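Possible phosphoglycerate mutase GPM2 (Mycobacterium tuberculosis, PDB 2A6P) removes phosphate from a broad range of phosphorylated substrates, fructose 1,6-bisphosphate among them, and can sustain gluconeogenesis in place of the classical fructose-1,6-bisphosphatase. Local coordinates at residues A89-G94 / A125-R130; I63-R68 / V150-F155. All blocks are in the same frame, centred on the assembly; numbering follows the deposited sequence.

Contact 1: A89-G94 / A125-R130; sequences AEWDYG and AQVNDR
Val127 of the helix sets one methyl group over the face of the Trp91 indole, and this is where the loop 89-94 and the helical turn 125-130 pack most tightly. CG2 sits over the ring face, 3.5 Å from the centroid of the five-membered ring and 15° off its normal, a well-formed CH-pi contact; its nearest ring atom is CE2, at 3.4 Å. With CG1 of Val127 anti to the backbone N (chi1 -180°), CG2 is left for the pyrrole part of the indole while CG1 reaches its benzene rim, 4.1 Å from CE3. The indole is also fixed by NE1, which donates to the carbonyl O of Glu122. Toward the more open side the contact thins to a single polar arm. Arg130, partly exposed and bent at chi2 and chi3, brings NH2 to the carbonyl O of Ala89 at 2.8 Å. That bond is far from straight (133° at the hydrogen), and the donor stands above the carbonyl plane. The stronger partner of the guanidinium is Glu122, which forms a salt bridge with NH1. On the side of the loop that faces His152, Glu90 turns its carboxylate back so that OE1 accepts from the backbone N of Trp91. The helix thus backs the loop carrying Glu90, by similarity the proton donor/acceptor in the active site of this histidine phosphatase fold.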
ATOM      1  N   ALA A  89      -9.230 -19.154   1.468  1.00 16.16           N
ATOM      2  CA  ALA A  89      -9.980 -19.073   2.719  1.00 16.84           C
ATOM      3  C   ALA A  89      -9.235 -18.246   3.766  1.00 17.50           C
ATOM      4  O   ALA A  89      -8.009 -18.124   3.722  1.00 16.37           O
ATOM      5  CB  ALA A  89     -10.256 -20.481   3.252  1.00 16.53           C
ATOM      6  N   GLU A  90      -9.970 -17.657   4.705  1.00 17.89           N
ATOM      7  CA  GLU A  90      -9.312 -16.860   5.733  1.00 17.52           C
ATOM      8  C   GLU A  90      -8.453 -17.750   6.615  1.00 17.47           C
ATOM      9  O   GLU A  90      -8.559 -18.974   6.569  1.00 17.78           O
ATOM     10  CB  GLU A  90     -10.343 -16.130   6.603  1.00 19.40           C
ATOM     11  CG  GLU A  90      -9.734 -15.274   7.716  1.00 16.53           C
ATOM     12  CD  GLU A  90      -8.713 -14.266   7.199  1.00 18.87           C
ATOM     13  OE1 GLU A  90      -7.630 -14.673   6.716  1.00 17.05           O
ATOM     14  OE2 GLU A  90      -9.006 -13.057   7.273  1.00 17.76           O
ATOM     15  N   TRP A  91      -7.591 -17.120   7.402  1.00 16.03           N
ATOM     16  CA  TRP A  91      -6.723 -17.824   8.333  1.00 16.48           C
ATOM     17  C   TRP A  91      -7.637 -18.640   9.245  1.00 14.85           C
ATOM     18  O   TRP A  91      -8.608 -18.107   9.760  1.00 14.32           O
ATOM     19  CB  TRP A  91      -5.954 -16.797   9.179  1.00 16.94           C
ATOM     20  CG  TRP A  91      -4.735 -17.315   9.880  1.00 17.58           C
ATOM     21  CD1 TRP A  91      -4.649 -18.417  10.682  1.00 16.61           C
ATOM     22  CD2 TRP A  91      -3.419 -16.729   9.857  1.00 18.65           C
ATOM     23  NE1 TRP A  91      -3.367 -18.556  11.156  1.00 17.46           N
ATOM     24  CE2 TRP A  91      -2.590 -17.536  10.668  1.00 17.95           C
ATOM     25  CE3 TRP A  91      -2.863 -15.601   9.229  1.00 18.90           C
ATOM     26  CZ2 TRP A  91      -1.227 -17.253  10.870  1.00 18.48           C
ATOM     27  CZ3 TRP A  91      -1.502 -15.317   9.429  1.00 18.26           C
ATOM     28  CH2 TRP A  91      -0.704 -16.143  10.243  1.00 20.07           C
ATOM     29  N   ASP A  92      -7.350 -19.927   9.426  1.00 17.13           N
ATOM     30  CA  ASP A  92      -8.150 -20.774  10.321  1.00 17.57           C
ATOM     31  C   ASP A  92      -7.820 -20.358  11.750  1.00 17.96           C
ATOM     32  O   ASP A  92      -6.720 -20.620  12.230  1.00 20.91           O
ATOM     33  CB  ASP A  92      -7.792 -22.243  10.131  1.00 20.03           C
ATOM     34  CG  ASP A  92      -8.546 -23.155  11.086  1.00 21.46           C
ATOM     35  OD1 ASP A  92      -9.336 -22.645  11.915  1.00 22.42           O
ATOM     36  OD2 ASP A  92      -8.340 -24.381  11.008  1.00 23.00           O
ATOM     37  N   TYR A  93      -8.764 -19.717  12.433  1.00 17.38           N
ATOM     38  CA  TYR A  93      -8.519 -19.234  13.790  1.00 19.49           C
ATOM     39  C   TYR A  93      -8.645 -20.239  14.920  1.00 19.48           C
ATOM     40  O   TYR A  93      -8.401 -19.898  16.073  1.00 19.62           O
ATOM     41  CB  TYR A  93      -9.413 -18.027  14.081  1.00 18.51           C
ATOM     42  CG  TYR A  93      -9.153 -16.862  13.144  1.00 19.79           C
ATOM     43  CD1 TYR A  93     -10.096 -16.487  12.185  1.00 18.11           C
ATOM     44  CD2 TYR A  93      -7.956 -16.139  13.215  1.00 19.51           C
ATOM     45  CE1 TYR A  93      -9.861 -15.417  11.315  1.00 17.25           C
ATOM     46  CE2 TYR A  93      -7.704 -15.070  12.352  1.00 18.17           C
ATOM     47  CZ  TYR A  93      -8.660 -14.714  11.404  1.00 18.82           C
ATOM     48  OH  TYR A  93      -8.402 -13.663  10.554  1.00 14.61           O
ATOM     49  N   GLY A  94      -9.011 -21.472  14.599  1.00 20.65           N
ATOM     50  CA  GLY A  94      -9.141 -22.481  15.638  1.00 21.55           C
ATOM     51  C   GLY A  94      -9.824 -22.004  16.913  1.00 22.30           C
ATOM     52  O   GLY A  94     -10.947 -21.510  16.880  1.00 22.22           O
ATOM     53  N   ALA A 125       3.495 -20.971   9.590  1.00 21.75           N
ATOM     54  CA  ALA A 125       4.104 -21.806   8.560  1.00 22.80           C
ATOM     55  C   ALA A 125       3.071 -22.271   7.534  1.00 23.47           C
ATOM     56  O   ALA A 125       3.300 -22.210   6.320  1.00 24.16           O
ATOM     57  CB  ALA A 125       4.777 -23.014   9.210  1.00 22.82           C
ATOM     58  N   GLN A 126       1.928 -22.730   8.023  1.00 23.16           N
ATOM     59  CA  GLN A 126       0.881 -23.213   7.135  1.00 23.90           C
ATOM     60  C   GLN A 126       0.301 -22.120   6.247  1.00 23.71           C
ATOM     61  O   GLN A 126       0.037 -22.348   5.065  1.00 23.78           O
ATOM     62  CB  GLN A 126      -0.231 -23.882   7.954  1.00 24.20           C
ATOM     63  CG  GLN A 126       0.174 -25.243   8.531  1.00 24.26           C
ATOM     64  CD  GLN A 126      -0.933 -25.896   9.330  1.00 25.94           C
ATOM     65  OE1 GLN A 126      -1.308 -25.420  10.397  1.00 23.29           O
ATOM     66  NE2 GLN A 126      -1.468 -26.991   8.809  1.00 27.84           N
ATOM     67  N   VAL A 127       0.112 -20.929   6.798  1.00 23.43           N
ATOM     68  CA  VAL A 127      -0.445 -19.860   5.986  1.00 23.73           C
ATOM     69  C   VAL A 127       0.621 -19.330   5.045  1.00 24.07           C
ATOM     70  O   VAL A 127       0.310 -18.905   3.933  1.00 26.42           O
ATOM     71  CB  VAL A 127      -1.015 -18.731   6.852  1.00 23.75           C
ATOM     72  CG1 VAL A 127      -1.590 -17.632   5.956  1.00 25.15           C
ATOM     73  CG2 VAL A 127      -2.116 -19.286   7.754  1.00 21.87           C
ATOM     74  N   ASN A 128       1.876 -19.375   5.481  1.00 23.88           N
ATOM     75  CA  ASN A 128       3.000 -18.932   4.654  1.00 23.69           C
ATOM     76  C   ASN A 128       3.017 -19.746   3.361  1.00 22.90           C
ATOM     77  O   ASN A 128       3.173 -19.200   2.270  1.00 23.24           O
ATOM     78  CB  ASN A 128       4.318 -19.150   5.403  1.00 25.55           C
ATOM     79  CG  ASN A 128       5.536 -18.790   4.571  1.00 27.60           C
ATOM     80  OD1 ASN A 128       5.854 -19.455   3.587  1.00 30.42           O
ATOM     81  ND2 ASN A 128       6.222 -17.729   4.965  1.00 30.36           N
ATOM     82  N   ASP A 129       2.848 -21.062   3.505  1.00 23.21           N
ATOM     83  CA  ASP A 129       2.834 -21.978   2.366  1.00 22.90           C
ATOM     84  C   ASP A 129       1.582 -21.818   1.524  1.00 20.90           C
ATOM     85  O   ASP A 129       1.643 -21.895   0.301  1.00 19.65           O
ATOM     86  CB  ASP A 129       2.918 -23.427   2.833  1.00 26.39           C
ATOM     87  CG  ASP A 129       4.060 -23.659   3.773  1.00 29.97           C
ATOM     88  OD1 ASP A 129       5.159 -23.125   3.516  1.00 31.79           O
ATOM     89  OD2 ASP A 129       3.858 -24.381   4.773  1.00 33.24           O
ATOM     90  N   ARG A 130       0.441 -21.607   2.175  1.00 20.58           N
ATOM     91  CA  ARG A 130      -0.799 -21.423   1.430  1.00 19.38           C
ATOM     92  C   ARG A 130      -0.698 -20.131   0.608  1.00 19.39           C
ATOM     93  O   ARG A 130      -1.122 -20.073  -0.562  1.00 16.71           O
ATOM     94  CB  ARG A 130      -1.998 -21.364   2.381  1.00 19.86           C
ATOM     95  CG  ARG A 130      -3.296 -21.655   1.676  1.00 19.74           C
ATOM     96  CD  ARG A 130      -4.325 -22.330   2.574  1.00 21.99           C
ATOM     97  NE  ARG A 130      -5.276 -21.378   3.137  1.00 26.94           N
ATOM     98  CZ  ARG A 130      -5.015 -20.594   4.169  1.00 27.60           C
ATOM     99  NH1 ARG A 130      -3.829 -20.666   4.752  1.00 32.19           N
ATOM    100  NH2 ARG A 130      -5.919 -19.728   4.599  1.00 27.56           N
TER

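Contact 2: I63-R68 / V150-F155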
ATOM      1  N   ILE A  63     -10.727 -15.772  -8.931  1.00 18.92           N
ATOM      2  CA  ILE A  63     -10.648 -16.876  -7.983  1.00 18.74           C
ATOM      3  C   ILE A  63     -11.282 -16.363  -6.691  1.00 19.47           C
ATOM      4  O   ILE A  63     -10.943 -15.269  -6.222  1.00 19.84           O
ATOM      5  CB  ILE A  63      -9.178 -17.289  -7.734  1.00 20.47           C
ATOM      6  CG1 ILE A  63      -8.538 -17.787  -9.036  1.00 21.58           C
ATOM      7  CG2 ILE A  63      -9.121 -18.433  -6.729  1.00 22.37           C
ATOM      8  CD1 ILE A  63      -8.343 -16.728 -10.083  1.00 24.25           C
ATOM      9  N   CYS A  64     -12.181 -17.149  -6.108  1.00 18.04           N
ATOM     10  CA  CYS A  64     -12.907 -16.717  -4.912  1.00 18.24           C
ATOM     11  C   CYS A  64     -12.878 -17.691  -3.729  1.00 18.19           C
ATOM     12  O   CYS A  64     -12.831 -18.900  -3.915  1.00 17.79           O
ATOM     13  CB  CYS A  64     -14.374 -16.438  -5.307  1.00 17.58           C
ATOM     14  SG  CYS A  64     -15.451 -15.640  -4.066  1.00 17.60           S
ATOM     15  N   SER A  65     -12.911 -17.148  -2.513  1.00 18.62           N
ATOM     16  CA  SER A  65     -12.930 -17.967  -1.304  1.00 18.78           C
ATOM     17  C   SER A  65     -14.325 -18.621  -1.204  1.00 18.92           C
ATOM     18  O   SER A  65     -15.346 -18.022  -1.594  1.00 18.84           O
ATOM     19  CB  SER A  65     -12.673 -17.103  -0.075  1.00 20.13           C
ATOM     20  OG  SER A  65     -13.013 -17.811   1.104  1.00 21.64           O
ATOM     21  N   PRO A  66     -14.390 -19.844  -0.667  1.00 16.92           N
ATOM     22  CA  PRO A  66     -15.653 -20.585  -0.526  1.00 17.80           C
ATOM     23  C   PRO A  66     -16.715 -20.007   0.405  1.00 17.08           C
ATOM     24  O   PRO A  66     -17.881 -20.376   0.306  1.00 17.25           O
ATOM     25  CB  PRO A  66     -15.188 -21.967  -0.055  1.00 19.69           C
ATOM     26  CG  PRO A  66     -13.778 -22.062  -0.585  1.00 18.62           C
ATOM     27  CD  PRO A  66     -13.249 -20.689  -0.294  1.00 17.49           C
ATOM     28  N   ARG A  67     -16.318 -19.133   1.324  1.00 17.47           N
ATOM     29  CA  ARG A  67     -17.267 -18.548   2.272  1.00 17.26           C
ATOM     30  C   ARG A  67     -18.369 -17.831   1.517  1.00 17.30           C
ATOM     31  O   ARG A  67     -18.144 -17.309   0.424  1.00 15.75           O
ATOM     32  CB  ARG A  67     -16.559 -17.566   3.213  1.00 15.86           C
ATOM     33  CG  ARG A  67     -15.454 -18.185   4.082  1.00 16.07           C
ATOM     34  CD  ARG A  67     -16.002 -19.202   5.091  1.00 16.44           C
ATOM     35  NE  ARG A  67     -16.290 -20.496   4.485  1.00 16.01           N
ATOM     36  CZ  ARG A  67     -15.362 -21.347   4.049  1.00 17.99           C
ATOM     37  NH1 ARG A  67     -14.068 -21.056   4.151  1.00 15.80           N
ATOM     38  NH2 ARG A  67     -15.729 -22.496   3.494  1.00 20.13           N
ATOM     39  N   ARG A  68     -19.561 -17.805   2.103  1.00 18.57           N
ATOM     40  CA  ARG A  68     -20.685 -17.149   1.460  1.00 19.50           C
ATOM     41  C   ARG A  68     -20.499 -15.629   1.377  1.00 19.27           C
ATOM     42  O   ARG A  68     -20.912 -15.002   0.396  1.00 18.68           O
ATOM     43  CB  ARG A  68     -21.989 -17.465   2.196  1.00 23.43           C
ATOM     44  CG  ARG A  68     -23.221 -17.010   1.408  1.00 32.70           C
ATOM     45  CD  ARG A  68     -23.252 -17.684   0.021  1.00 38.57           C
ATOM     46  NE  ARG A  68     -23.641 -16.764  -1.050  1.00 43.24           N
ATOM     47  CZ  ARG A  68     -23.712 -17.099  -2.338  1.00 45.46           C
ATOM     48  NH1 ARG A  68     -23.424 -18.337  -2.726  1.00 45.75           N
ATOM     49  NH2 ARG A  68     -24.069 -16.189  -3.241  1.00 46.15           N
ATOM     50  N   VAL A 150     -10.760 -12.829  -4.648  1.00 17.42           N
ATOM     51  CA  VAL A 150     -11.793 -12.267  -3.773  1.00 15.40           C
ATOM     52  C   VAL A 150     -11.579 -13.115  -2.519  1.00 16.49           C
ATOM     53  O   VAL A 150     -11.896 -14.307  -2.509  1.00 14.99           O
ATOM     54  CB  VAL A 150     -13.190 -12.481  -4.337  1.00 14.75           C
ATOM     55  CG1 VAL A 150     -14.247 -11.910  -3.364  1.00 12.68           C
ATOM     56  CG2 VAL A 150     -13.278 -11.828  -5.714  1.00 13.16           C
ATOM     57  N   SER A 151     -11.028 -12.501  -1.473  1.00 15.12           N
ATOM     58  CA  SER A 151     -10.670 -13.240  -0.267  1.00 13.99           C
ATOM     59  C   SER A 151     -10.930 -12.508   1.059  1.00 13.16           C
ATOM     60  O   SER A 151     -11.894 -11.746   1.172  1.00 12.56           O
ATOM     61  CB  SER A 151      -9.187 -13.652  -0.410  1.00 12.59           C
ATOM     62  OG  SER A 151      -8.682 -14.383   0.692  1.00 13.64           O
ATOM     63  N   HIS A 152     -10.074 -12.747   2.056  1.00 13.89           N
ATOM     64  CA  HIS A 152     -10.226 -12.134   3.375  1.00 12.28           C
ATOM     65  C   HIS A 152      -9.079 -11.218   3.826  1.00 12.86           C
ATOM     66  O   HIS A 152      -8.027 -11.156   3.188  1.00 11.15           O
ATOM     67  CB  HIS A 152     -10.459 -13.227   4.424  1.00 12.25           C
ATOM     68  CG  HIS A 152     -11.615 -14.123   4.105  1.00 12.23           C
ATOM     69  ND1 HIS A 152     -11.536 -15.128   3.164  1.00 13.12           N
ATOM     70  CD2 HIS A 152     -12.883 -14.148   4.577  1.00 11.05           C
ATOM     71  CE1 HIS A 152     -12.706 -15.737   3.073  1.00  8.59           C
ATOM     72  NE2 HIS A 152     -13.541 -15.160   3.918  1.00 13.53           N
ATOM     73  N   GLY A 153      -9.297 -10.525   4.945  1.00  9.83           N
ATOM     74  CA  GLY A 153      -8.325  -9.580   5.468  1.00 10.88           C
ATOM     75  C   GLY A 153      -6.919 -10.091   5.670  1.00 13.52           C
ATOM     76  O   GLY A 153      -5.974  -9.638   4.999  1.00 11.71           O
ATOM     77  N   HIS A 154      -6.767 -11.037   6.593  1.00 12.15           N
ATOM     78  CA  HIS A 154      -5.450 -11.580   6.878  1.00 13.95           C
ATOM     79  C   HIS A 154      -4.848 -12.355   5.717  1.00 13.99           C
ATOM     80  O   HIS A 154      -3.684 -12.131   5.377  1.00 15.00           O
ATOM     81  CB  HIS A 154      -5.493 -12.421   8.160  1.00 15.39           C
ATOM     82  CG  HIS A 154      -5.706 -11.603   9.401  1.00 18.29           C
ATOM     83  ND1 HIS A 154      -6.207 -12.131  10.573  1.00 19.56           N
ATOM     84  CD2 HIS A 154      -5.484 -10.290   9.650  1.00 18.66           C
ATOM     85  CE1 HIS A 154      -6.285 -11.179  11.486  1.00 17.53           C
ATOM     86  NE2 HIS A 154      -5.853 -10.053  10.950  1.00 18.03           N
ATOM     87  N   PHE A 155      -5.618 -13.232   5.078  1.00 12.30           N
ATOM     88  CA  PHE A 155      -5.047 -13.981   3.964  1.00 13.89           C
ATOM     89  C   PHE A 155      -4.621 -13.079   2.802  1.00 13.11           C
ATOM     90  O   PHE A 155      -3.564 -13.281   2.222  1.00 14.10           O
ATOM     91  CB  PHE A 155      -5.992 -15.066   3.441  1.00 12.83           C
ATOM     92  CG  PHE A 155      -5.327 -15.992   2.445  1.00 13.60           C
ATOM     93  CD1 PHE A 155      -4.294 -16.836   2.847  1.00 13.20           C
ATOM     94  CD2 PHE A 155      -5.661 -15.947   1.086  1.00 13.50           C
ATOM     95  CE1 PHE A 155      -3.596 -17.621   1.905  1.00 15.51           C
ATOM     96  CE2 PHE A 155      -4.966 -16.731   0.140  1.00 13.18           C
ATOM     97  CZ  PHE A 155      -3.937 -17.563   0.550  1.00 11.76           C
TER
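Cys64 and Val150 form a parallel beta bridge, the first shell of this contact, with two backbone bonds around it. Val150 N donates to Ile63 O at 2.9 Å, and Ser65 N returns a bond to Val150 O at 3.0 Å. On the face of the sheet that carries both side chains, SG of Cys64 lies 3.9 Å from CB of Val150. Past the bridge, strand 61-64 gives way to a loop and strand 147-151 ends at Ser151; there the aliphatic part of Arg67 reaches the imidazole of His152, CG standing 3.6 Å from NE2. CG of Arg67 lies beside its own backbone N (chi1 -61°), and two further bends carry the guanidinium on to a salt bridge with Glu34. NE2 of His152 is buried here without a polar partner in the model. Farther out, His18, the inferred phosphohistidine nucleophile, meets the ring of His152, by similarity the transition-state stabiliser, with their planes steeply inclined. Arg67 and His152 are each the N-cap residue of a helix, 68-76 and 153-163 respectively. Strand 61-64 lies between 83-84 and 147-151, which is flanked in turn by 13-17, while helix 68-76 packs against both Cys64 and His152.

From the N terminus, strand 13-17 leads to His18, and the end of strand 61-64 and the loop after it supply the first half of contact 2. After helix 68-76 and strand 83-84, the chain enters the loop 89-94, which begins contact 1; about thirty residues later, helix 124-141 closes that smaller loop. The chain runs into strand 147-151, whose end, with the start of helix 153-163, completes contact 2, so contact 1 is nested within the larger loop. The two meet directly: the carboxylate of Glu90 probably accepts hydrogen bonds from the backbone N atoms of His154 and Phe155. Together they join the parallel part of the mixed sheet to helices 124-141 and 153-163 around the active site.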